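PDB 6GNE: probable starch synthase 4, chloroplastic/amyloplastic, which belongs to the GT-B clan of glycosyltransferases and binds adenosine-5'-diphosphate as well as glycans, the latter in two separate pockets. Local coordinates for residues Ala153-Tyr156 with Trp157-Ala161; Asn214-Lys217 with Gly218-Phe222; Pro275-Lys278 with Ala279-Ala283; Glu377-Ser380 with His381-Ala385. All coordinates share one frame; numbering follows the deposited sequence.

Contact 1: residues Ala153-Tyr156 with Trp157-Ala161; sequences APLY and WDLYA. With GLC (alpha-D-glucopyranose), chain D.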
# COMPACT_ATOMS: atom_id res chain seq x y z
N ALA A 153 14.88 -8.22 10.93
CA ALA A 153 16.20 -7.56 11.03
C ALA A 153 17.02 -7.98 12.27
O ALA A 153 18.11 -8.49 12.10
CB ALA A 153 16.07 -6.04 10.94
N PRO A 154 16.48 -7.79 13.49
CA PRO A 154 17.24 -8.26 14.66
C PRO A 154 17.37 -9.79 14.74
O PRO A 154 18.44 -10.28 15.13
CB PRO A 154 16.44 -7.73 15.85
CG PRO A 154 15.06 -7.47 15.31
CD PRO A 154 15.26 -7.06 13.89
N LEU A 155 16.32 -10.53 14.36
CA LEU A 155 16.40 -11.99 14.26
C LEU A 155 17.55 -12.46 13.37
O LEU A 155 18.37 -13.31 13.79
CB LEU A 155 15.08 -12.59 13.78
CG LEU A 155 13.97 -12.66 14.86
CD1 LEU A 155 12.61 -12.99 14.28
CD2 LEU A 155 14.32 -13.68 15.93
N TYR A 156 17.65 -11.87 12.18
CA TYR A 156 18.70 -12.26 11.23
C TYR A 156 20.09 -12.11 11.84
O TYR A 156 20.88 -13.04 11.78
CB TYR A 156 18.61 -11.44 9.94
CG TYR A 156 19.64 -11.84 8.90
CD1 TYR A 156 19.52 -13.03 8.21
CD2 TYR A 156 20.74 -11.04 8.63
CE1 TYR A 156 20.45 -13.40 7.25
CE2 TYR A 156 21.68 -11.38 7.67
CZ TYR A 156 21.53 -12.56 6.98
OH TYR A 156 22.46 -12.93 6.04
N TRP A 157 20.36 -10.94 12.42
CA TRP A 157 21.69 -10.64 12.95
C TRP A 157 22.01 -11.40 14.24
O TRP A 157 23.12 -11.87 14.41
CB TRP A 157 21.88 -9.12 13.12
CG TRP A 157 21.90 -8.42 11.80
CD1 TRP A 157 21.03 -7.49 11.37
CD2 TRP A 157 22.83 -8.64 10.71
NE1 TRP A 157 21.34 -7.11 10.08
CE2 TRP A 157 22.43 -7.80 9.65
CE3 TRP A 157 23.96 -9.45 10.55
CZ2 TRP A 157 23.12 -7.75 8.44
CZ3 TRP A 157 24.66 -9.40 9.33
CH2 TRP A 157 24.23 -8.54 8.30
N ASP A 158 21.03 -11.54 15.12
CA ASP A 158 21.24 -12.19 16.41
C ASP A 158 21.22 -13.71 16.33
O ASP A 158 22.00 -14.36 17.00
CB ASP A 158 20.26 -11.62 17.45
CG ASP A 158 20.58 -10.16 17.84
OD1 ASP A 158 21.47 -9.49 17.25
OD2 ASP A 158 19.90 -9.68 18.78
N LEU A 159 20.40 -14.29 15.45
CA LEU A 159 20.24 -15.76 15.42
C LEU A 159 20.54 -16.52 14.11
O LEU A 159 20.64 -17.76 14.14
CB LEU A 159 18.83 -16.11 15.89
CG LEU A 159 18.44 -15.60 17.29
CD1 LEU A 159 16.96 -15.81 17.57
CD2 LEU A 159 19.31 -16.20 18.39
N TYR A 160 20.68 -15.82 12.97
CA TYR A 160 20.82 -16.52 11.68
C TYR A 160 22.12 -16.28 10.89
O TYR A 160 22.58 -17.20 10.21
CB TYR A 160 19.61 -16.26 10.80
CG TYR A 160 18.38 -16.99 11.30
CD1 TYR A 160 17.64 -16.48 12.36
CD2 TYR A 160 17.98 -18.20 10.73
CE1 TYR A 160 16.53 -17.16 12.84
CE2 TYR A 160 16.85 -18.87 11.19
CZ TYR A 160 16.14 -18.34 12.25
OH TYR A 160 15.04 -18.99 12.73
N ALA A 161 22.68 -15.06 10.97
CA ALA A 161 24.05 -14.80 10.49
C ALA A 161 25.12 -15.67 11.16
O ALA A 161 26.01 -16.12 10.45
CB ALA A 161 24.42 -13.32 10.59
C1 GLC D . 26.87 -6.17 9.97
C2 GLC D . 25.85 -5.07 9.71
C3 GLC D . 25.37 -4.45 11.03
C4 GLC D . 24.95 -5.53 12.02
C5 GLC D . 26.01 -6.61 12.20
C6 GLC D . 25.53 -7.72 13.15
O1 GLC D . 28.09 -5.58 10.44
O2 GLC D . 26.47 -4.08 8.88
O3 GLC D . 24.26 -3.58 10.85
O4 GLC D . 24.79 -4.90 13.28
O5 GLC D . 26.36 -7.13 10.91
O6 GLC D . 26.28 -7.74 14.38
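Y156 and W157, neighbours on helix 152-160, make a T-shaped (edge-to-face) aromatic pair behind a glycan pocket in the first domain of this GT-B protein. The edge of Y156 meets the face of W157, the Y156 ring centroid lying 4.9 Å from that of the W157 six-membered ring and the planes standing at 77°. With CG anti to the backbone N in Y156 (chi1 -178°) but anti to the carbonyl carbon in W157 (chi1 -67°), the two rings leave consecutive CA atoms by different routes and still meet. Along W157, CB comes within 3.9 Å of C6 of the chain D glucose. CD1 lies 3.2 Å from A153 O, one turn back, and NE1 gives a weak hydrogen bond to F222 O on helix 215-222. CE2 meets Y156 CD2 at 3.8 Å, the tyrosine carbon resting over the centre of the indole. At the far rim CZ3 is 3.2 Å from the sugar O5, which lies over the opposite face, so the indole is held between tyrosine and glucose. Y156 OH is bonded to A168 N, which fixes the tyrosine at its tip. A wider, pi-type turn lies at 157-160: Y156 O accepts from Y160 N (3.0 Å), which sits above the carbonyl plane, and from A161 N (2.8 Å), which arrives almost in line with the C=O bond. On the flank facing helix 117-134, L155 CD2 touches L159 CD1 at 3.8 Å, and L155 O lies at the edge of the Y160 ring beside CD1.

Contact 2: residues Asn214-Lys217 with Gly218-Phe222; sequences NPVK and GAIIF. With GLC (alpha-D-glucopyranose), chain B.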
# COMPACT_ATOMS: atom_id res chain seq x y z
N ASN A 214 9.78 -1.51 20.47
CA ASN A 214 9.32 -0.92 19.22
C ASN A 214 9.92 -1.66 18.02
O ASN A 214 11.10 -1.45 17.69
CB ASN A 214 9.67 0.56 19.18
CG ASN A 214 9.06 1.28 17.99
OD1 ASN A 214 9.18 0.81 16.85
ND2 ASN A 214 8.43 2.41 18.23
N PRO A 215 9.12 -2.53 17.35
CA PRO A 215 9.62 -3.31 16.22
C PRO A 215 10.16 -2.49 15.06
O PRO A 215 11.20 -2.82 14.52
CB PRO A 215 8.40 -4.11 15.80
CG PRO A 215 7.67 -4.34 17.08
CD PRO A 215 7.85 -3.08 17.86
N VAL A 216 9.45 -1.44 14.69
CA VAL A 216 9.90 -0.59 13.60
C VAL A 216 11.21 0.10 13.96
O VAL A 216 12.08 0.22 13.11
CB VAL A 216 8.81 0.43 13.19
CG1 VAL A 216 9.33 1.44 12.17
CG2 VAL A 216 7.61 -0.31 12.60
N LYS A 217 11.37 0.51 15.21
CA LYS A 217 12.64 1.08 15.67
C LYS A 217 13.81 0.09 15.58
O LYS A 217 14.93 0.46 15.22
CB LYS A 217 12.55 1.59 17.10
CG LYS A 217 13.83 2.27 17.49
CD LYS A 217 13.70 3.42 18.44
CE LYS A 217 13.89 3.02 19.86
NZ LYS A 217 14.63 4.07 20.61
N GLY A 218 13.55 -1.17 15.94
CA GLY A 218 14.53 -2.23 15.75
C GLY A 218 14.90 -2.46 14.30
O GLY A 218 16.05 -2.74 14.01
N ALA A 219 13.94 -2.35 13.39
CA ALA A 219 14.24 -2.51 11.96
C ALA A 219 15.01 -1.34 11.40
O ALA A 219 15.82 -1.54 10.50
CB ALA A 219 12.99 -2.76 11.17
N ILE A 220 14.78 -0.13 11.91
CA ILE A 220 15.57 1.01 11.45
C ILE A 220 17.03 0.80 11.84
O ILE A 220 17.93 1.04 11.08
CB ILE A 220 15.04 2.35 11.96
CG1 ILE A 220 13.67 2.68 11.32
CG2 ILE A 220 16.03 3.49 11.72
CD1 ILE A 220 12.79 3.60 12.18
N ILE A 221 17.24 0.32 13.06
CA ILE A 221 18.59 0.15 13.60
C ILE A 221 19.35 -1.00 12.96
O ILE A 221 20.46 -0.86 12.51
CB ILE A 221 18.52 0.04 15.14
CG1 ILE A 221 18.05 1.42 15.69
CG2 ILE A 221 19.87 -0.33 15.74
CD1 ILE A 221 17.55 1.36 17.10
N PHE A 222 18.71 -2.15 12.88
CA PHE A 222 19.36 -3.39 12.41
C PHE A 222 19.43 -3.60 10.90
O PHE A 222 20.05 -4.54 10.46
CB PHE A 222 18.72 -4.60 13.11
CG PHE A 222 19.11 -4.73 14.54
CD1 PHE A 222 20.21 -5.49 14.88
CD2 PHE A 222 18.41 -4.08 15.56
CE1 PHE A 222 20.61 -5.63 16.21
CE2 PHE A 222 18.83 -4.17 16.88
CZ PHE A 222 19.93 -4.96 17.20
C1 GLC B . 23.45 -4.70 13.67
C2 GLC B . 23.13 -3.20 13.73
C3 GLC B . 23.86 -2.52 14.89
C4 GLC B . 23.49 -3.29 16.16
C5 GLC B . 24.07 -4.71 16.00
C6 GLC B . 23.98 -5.59 17.25
O2 GLC B . 23.47 -2.54 12.51
O3 GLC B . 23.50 -1.13 15.00
O4 GLC B . 23.88 -2.61 17.37
O5 GLC B . 23.35 -5.34 14.94
O6 GLC B . 23.95 -6.99 16.91
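An N-capped helix, 215-222, carries this contact, with N214 and G218 joined across its first turn at the start and a glycan pocket at its end. N214 is the N-cap: OD1 accepts from K217 N at 2.8 Å with a nearly straight N-H (162°), although the nitrogen stands above the plane of the amide carbonyl. Its CG lies anti to the backbone N (chi1 -173°), which lets the amide reach over the first turn, and ND2 is secured from outside by Q180 and D206. The backbone of the same residue also serves the helix, N214 O taking G218 N at 3.0 Å. The ladder then runs on regularly from A219 N to P215 O, I220 N to V216 O and I221 N to K217 O. Two side-chain pairs, each four residues apart, run along the helix. V216 CG1 meets I220 CD1 at 4.1 Å, while the aliphatic start of K217 lies alongside I221, both pointing the same way, with K217 CG 3.8 Å from I221 CD1. Beyond that methylene K217 bends away, and NZ is bonded to P201 O. V216 and A219 pack against F172 of strand 169-174, which keeps this part of the helix buried in the Rossmann-like domain. At the other end the chain B glucose is met by two residues: its O2 donates a weak 3.4 Å hydrogen bond to I221 O, and its O5 lies 3.0 Å from F222 CE1. The F222 ring turns its edge to G218 O, the same oxygen that accepts the F222 backbone N at 2.9 Å.

Contact 3: residues Pro275-Lys278 with Ala279-Ala283; sequences PFLK and AQFNA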
# COMPACT_ATOMS: atom_id res chain seq x y z
N PRO A 275 -9.13 -6.88 -17.76
CA PRO A 275 -10.21 -7.87 -17.98
C PRO A 275 -11.48 -7.55 -17.17
O PRO A 275 -12.55 -7.96 -17.59
CB PRO A 275 -9.59 -9.20 -17.54
CG PRO A 275 -8.51 -8.82 -16.56
CD PRO A 275 -8.01 -7.44 -16.95
N PHE A 276 -11.35 -6.82 -16.07
CA PHE A 276 -12.52 -6.40 -15.26
C PHE A 276 -13.44 -5.33 -15.90
O PHE A 276 -14.53 -5.09 -15.40
CB PHE A 276 -12.06 -5.86 -13.91
CG PHE A 276 -11.34 -6.86 -13.07
CD1 PHE A 276 -12.02 -7.92 -12.46
CD2 PHE A 276 -9.97 -6.74 -12.84
CE1 PHE A 276 -11.33 -8.84 -11.67
CE2 PHE A 276 -9.28 -7.65 -12.04
CZ PHE A 276 -9.95 -8.69 -11.44
N LEU A 277 -13.00 -4.69 -16.99
CA LEU A 277 -13.78 -3.62 -17.62
C LEU A 277 -14.76 -4.14 -18.62
O LEU A 277 -14.55 -5.18 -19.21
CB LEU A 277 -12.85 -2.60 -18.32
CG LEU A 277 -11.88 -1.76 -17.50
CD1 LEU A 277 -11.24 -0.66 -18.34
CD2 LEU A 277 -12.54 -1.18 -16.27
N LYS A 278 -15.81 -3.37 -18.86
CA LYS A 278 -16.70 -3.62 -19.99
C LYS A 278 -16.00 -3.31 -21.31
O LYS A 278 -16.00 -4.15 -22.23
CB LYS A 278 -18.00 -2.78 -19.88
CG LYS A 278 -19.11 -3.23 -20.85
CD LYS A 278 -19.97 -2.08 -21.40
CE LYS A 278 -20.51 -2.37 -22.81
NZ LYS A 278 -20.43 -1.13 -23.66
N ALA A 279 -15.44 -2.10 -21.41
CA ALA A 279 -14.72 -1.67 -22.60
C ALA A 279 -13.32 -1.20 -22.24
O ALA A 279 -13.05 -0.72 -21.14
CB ALA A 279 -15.49 -0.57 -23.32
N GLN A 280 -12.43 -1.34 -23.21
CA GLN A 280 -11.03 -1.05 -23.06
C GLN A 280 -10.81 0.32 -23.67
O GLN A 280 -11.58 0.77 -24.48
CB GLN A 280 -10.16 -2.12 -23.79
CG GLN A 280 -10.67 -3.59 -23.78
CD GLN A 280 -10.35 -4.34 -22.51
OE1 GLN A 280 -9.63 -5.33 -22.54
NE2 GLN A 280 -10.85 -3.87 -21.37
N PHE A 281 -9.74 1.00 -23.27
CA PHE A 281 -9.37 2.30 -23.83
C PHE A 281 -7.94 2.63 -23.47
O PHE A 281 -7.32 1.94 -22.66
CB PHE A 281 -10.31 3.41 -23.35
CG PHE A 281 -10.28 3.66 -21.87
CD1 PHE A 281 -10.87 2.79 -20.97
CD2 PHE A 281 -9.69 4.80 -21.38
CE1 PHE A 281 -10.86 3.05 -19.61
CE2 PHE A 281 -9.67 5.07 -20.01
CZ PHE A 281 -10.25 4.18 -19.12
N ASN A 282 -7.42 3.70 -24.04
CA ASN A 282 -6.05 4.11 -23.77
C ASN A 282 -5.91 5.59 -24.06
O ASN A 282 -6.85 6.23 -24.55
CB ASN A 282 -5.05 3.25 -24.60
CG ASN A 282 -5.29 3.32 -26.12
OD1 ASN A 282 -4.83 4.25 -26.80
ND2 ASN A 282 -6.02 2.34 -26.66
N ALA A 283 -4.72 6.13 -23.78
CA ALA A 283 -4.40 7.54 -24.04
C ALA A 283 -4.83 8.05 -25.42
O ALA A 283 -5.18 9.22 -25.55
CB ALA A 283 -2.91 7.80 -23.80
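The A279 carbonyl oxygen lies against the L277 side chain in the irregular loop that follows strand 257-259 of the first GT-B sheet and leads into helix 287-300; the contact joins this connecting chain to the second domain. Taken in sequence, A279 comes first. Its carbonyl oxygen turns back over the leucine, with A279 O 3.4 Å from L277 CB and 3.3 Å from L277 CD1. These carbons offer it no hydrogen bond, and the oxygen is satisfied by N292 ND2 of helix 287-300, while the methyl of A279 rests on E291. Q280 follows on the solvent side. A bend at chi2 (-81°) folds its amide back toward the start of the loop, so that NE2 lies 3.9 Å from L277 CB and gives its hydrogen bond to D274 O, just before the segment. F281 closes the contact from the buried side. Its chi1 of 64° places CG between the backbone N and the carbonyl carbon, and the side chain then crosses that of L277 at about a right angle. L277 and F281 both reach A385 of helix 377-386, and F281 continues to M477 of helix 466-477. Both also touch N292 of helix 287-300. The leucine uses a single branch for the aromatic contact: L277 CD1 approaches F281 CE1 obliquely, at 3.9 Å.

Contact 4: residues Glu377-Ser380 with His381-Ala385; sequences EALS and HTIYA. With ADP (adenosine-5'-diphosphate), chain F.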
# COMPACT_ATOMS: atom_id res chain seq x y z
N GLU A 377 -12.88 -5.64 -5.47
CA GLU A 377 -11.83 -5.48 -6.47
C GLU A 377 -12.38 -5.19 -7.84
O GLU A 377 -12.04 -4.20 -8.47
CB GLU A 377 -10.93 -6.73 -6.53
CG GLU A 377 -9.55 -6.41 -7.11
CD GLU A 377 -8.75 -7.60 -7.62
OE1 GLU A 377 -7.68 -7.30 -8.20
OE2 GLU A 377 -9.14 -8.79 -7.44
N ALA A 378 -13.24 -6.06 -8.32
CA ALA A 378 -13.84 -5.89 -9.63
C ALA A 378 -14.39 -4.45 -9.78
O ALA A 378 -14.05 -3.73 -10.72
CB ALA A 378 -14.93 -6.94 -9.86
N LEU A 379 -15.19 -4.03 -8.81
CA LEU A 379 -15.85 -2.72 -8.86
C LEU A 379 -14.90 -1.53 -8.90
O LEU A 379 -15.16 -0.56 -9.64
CB LEU A 379 -16.83 -2.53 -7.69
CG LEU A 379 -18.29 -2.52 -8.12
CD1 LEU A 379 -19.17 -2.46 -6.87
CD2 LEU A 379 -18.59 -1.33 -9.06
N SER A 380 -13.81 -1.60 -8.13
CA SER A 380 -12.79 -0.55 -8.16
C SER A 380 -12.27 -0.30 -9.56
O SER A 380 -12.18 0.84 -9.99
CB SER A 380 -11.64 -0.81 -7.19
OG SER A 380 -10.81 -1.85 -7.60
N HIS A 381 -11.96 -1.36 -10.30
CA HIS A 381 -11.58 -1.20 -11.70
C HIS A 381 -12.57 -0.35 -12.49
O HIS A 381 -12.17 0.63 -13.09
CB HIS A 381 -11.34 -2.54 -12.38
CG HIS A 381 -10.05 -3.21 -11.99
ND1 HIS A 381 -8.91 -3.11 -12.74
CD2 HIS A 381 -9.73 -3.97 -10.92
CE1 HIS A 381 -7.94 -3.79 -12.16
NE2 HIS A 381 -8.41 -4.31 -11.04
N THR A 382 -13.85 -0.70 -12.46
CA THR A 382 -14.87 0.03 -13.25
C THR A 382 -15.06 1.46 -12.74
O THR A 382 -15.38 2.35 -13.53
CB THR A 382 -16.23 -0.71 -13.32
OG1 THR A 382 -16.69 -1.03 -11.99
CG2 THR A 382 -16.13 -2.03 -14.08
N ILE A 383 -14.83 1.70 -11.44
CA ILE A 383 -14.95 3.06 -10.88
C ILE A 383 -13.83 3.96 -11.33
O ILE A 383 -14.09 5.11 -11.70
CB ILE A 383 -15.11 3.07 -9.35
CG1 ILE A 383 -16.51 2.58 -8.98
CG2 ILE A 383 -14.91 4.47 -8.79
CD1 ILE A 383 -16.69 2.27 -7.51
N TYR A 384 -12.60 3.47 -11.31
CA TYR A 384 -11.46 4.24 -11.86
C TYR A 384 -11.75 4.56 -13.34
O TYR A 384 -11.62 5.71 -13.77
CB TYR A 384 -10.14 3.47 -11.76
CG TYR A 384 -9.54 3.31 -10.37
CD1 TYR A 384 -9.15 4.43 -9.61
CD2 TYR A 384 -9.32 2.05 -9.82
CE1 TYR A 384 -8.58 4.29 -8.35
CE2 TYR A 384 -8.75 1.89 -8.54
CZ TYR A 384 -8.37 3.01 -7.80
OH TYR A 384 -7.80 2.84 -6.56
N ALA A 385 -12.16 3.56 -14.11
CA ALA A 385 -12.44 3.75 -15.52
C ALA A 385 -13.55 4.76 -15.78
O ALA A 385 -13.39 5.66 -16.62
CB ALA A 385 -12.83 2.42 -16.16
PB ADP F . -3.74 2.46 1.74
O1B ADP F . -2.49 1.63 1.65
O2B ADP F . -5.04 1.72 1.72
O3B ADP F . -3.66 3.41 2.92
PA ADP F . -3.04 3.10 -0.99
O1A ADP F . -3.53 4.17 -1.92
O2A ADP F . -1.55 3.01 -0.84
O3A ADP F . -3.78 3.37 0.42
O5' ADP F . -3.56 1.65 -1.44
C5' ADP F . -4.95 1.35 -1.60
C4' ADP F . -5.23 0.14 -2.52
O4' ADP F . -6.38 -0.57 -2.04
C3' ADP F . -5.60 0.53 -3.93
O3' ADP F . -5.27 -0.54 -4.80
C2' ADP F . -7.10 0.67 -3.88
O2' ADP F . -7.71 0.51 -5.15
C1' ADP F . -7.46 -0.47 -2.96
N9 ADP F . -8.70 -0.25 -2.20
C8 ADP F . -8.87 0.52 -1.11
N7 ADP F . -10.13 0.43 -0.65
C5 ADP F . -10.81 -0.41 -1.45
C6 ADP F . -12.20 -0.95 -1.55
N6 ADP F . -13.14 -0.57 -0.65
N1 ADP F . -12.47 -1.82 -2.56
C2 ADP F . -11.51 -2.17 -3.46
N3 ADP F . -10.25 -1.71 -3.43
C4 ADP F . -9.85 -0.85 -2.47
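L379 O is gripped twice, by T382 OG1 at 2.8 Å and by I383 N at 2.9 Å. The amide comes nearly head-on to the carbonyl, whereas the hydroxyl, turned back between N and carbonyl carbon (chi1 53°), reaches it from the flank. One residue on, S380 O accepts Y384 N at 3.0 Å. S380 OG bonds back to E377 O at 2.8 Å, in the carbonyl plane and on a lone pair, and the same oxygen takes a weak bond from H381 N. These bonds knit the first turns of helix 377-386, the crossover between parallel strands 369-372 and 389-392 in the second Rossmann-like domain of the GT-B fold, where the side chains of L379, S380 and I383 pack against strand 340-346. H381 runs alongside E377 with its ring edge at E377 O. Its ND1 is bonded to D274, and its ring stacks on W269, which together fix its rotation. S380 and Y384 line the ADP pocket: S380 CB lies 4.0 Å from C2 of the adenine, and the tyrosine turns its ring edge to the ribose, with Y384 OH and ADP O2' hydrogen-bonded at 2.7 Å.

All four contacts are local and run in series from the N terminus; none closes a long loop, and none nests in or crosses another. Contact 1 lies on helix 152-160 and contact 2 fills helix 215-222. Their centres are 13 Å apart and their side chains touch, A153 CB meeting F222 CB at 3.7 Å, and both helices contribute residues to one glycan pocket. The chain then leaves the first sheet, and the connecting loop of contact 3 lies against helix 377-386 of contact 4 in the second domain, their centres 10 Å apart, with F276 CD2 3.4 Å from H381 CD2. The two pairs lie on opposite sides of the chain's centre; contacts 1 and 4 are 42 Å apart between centres.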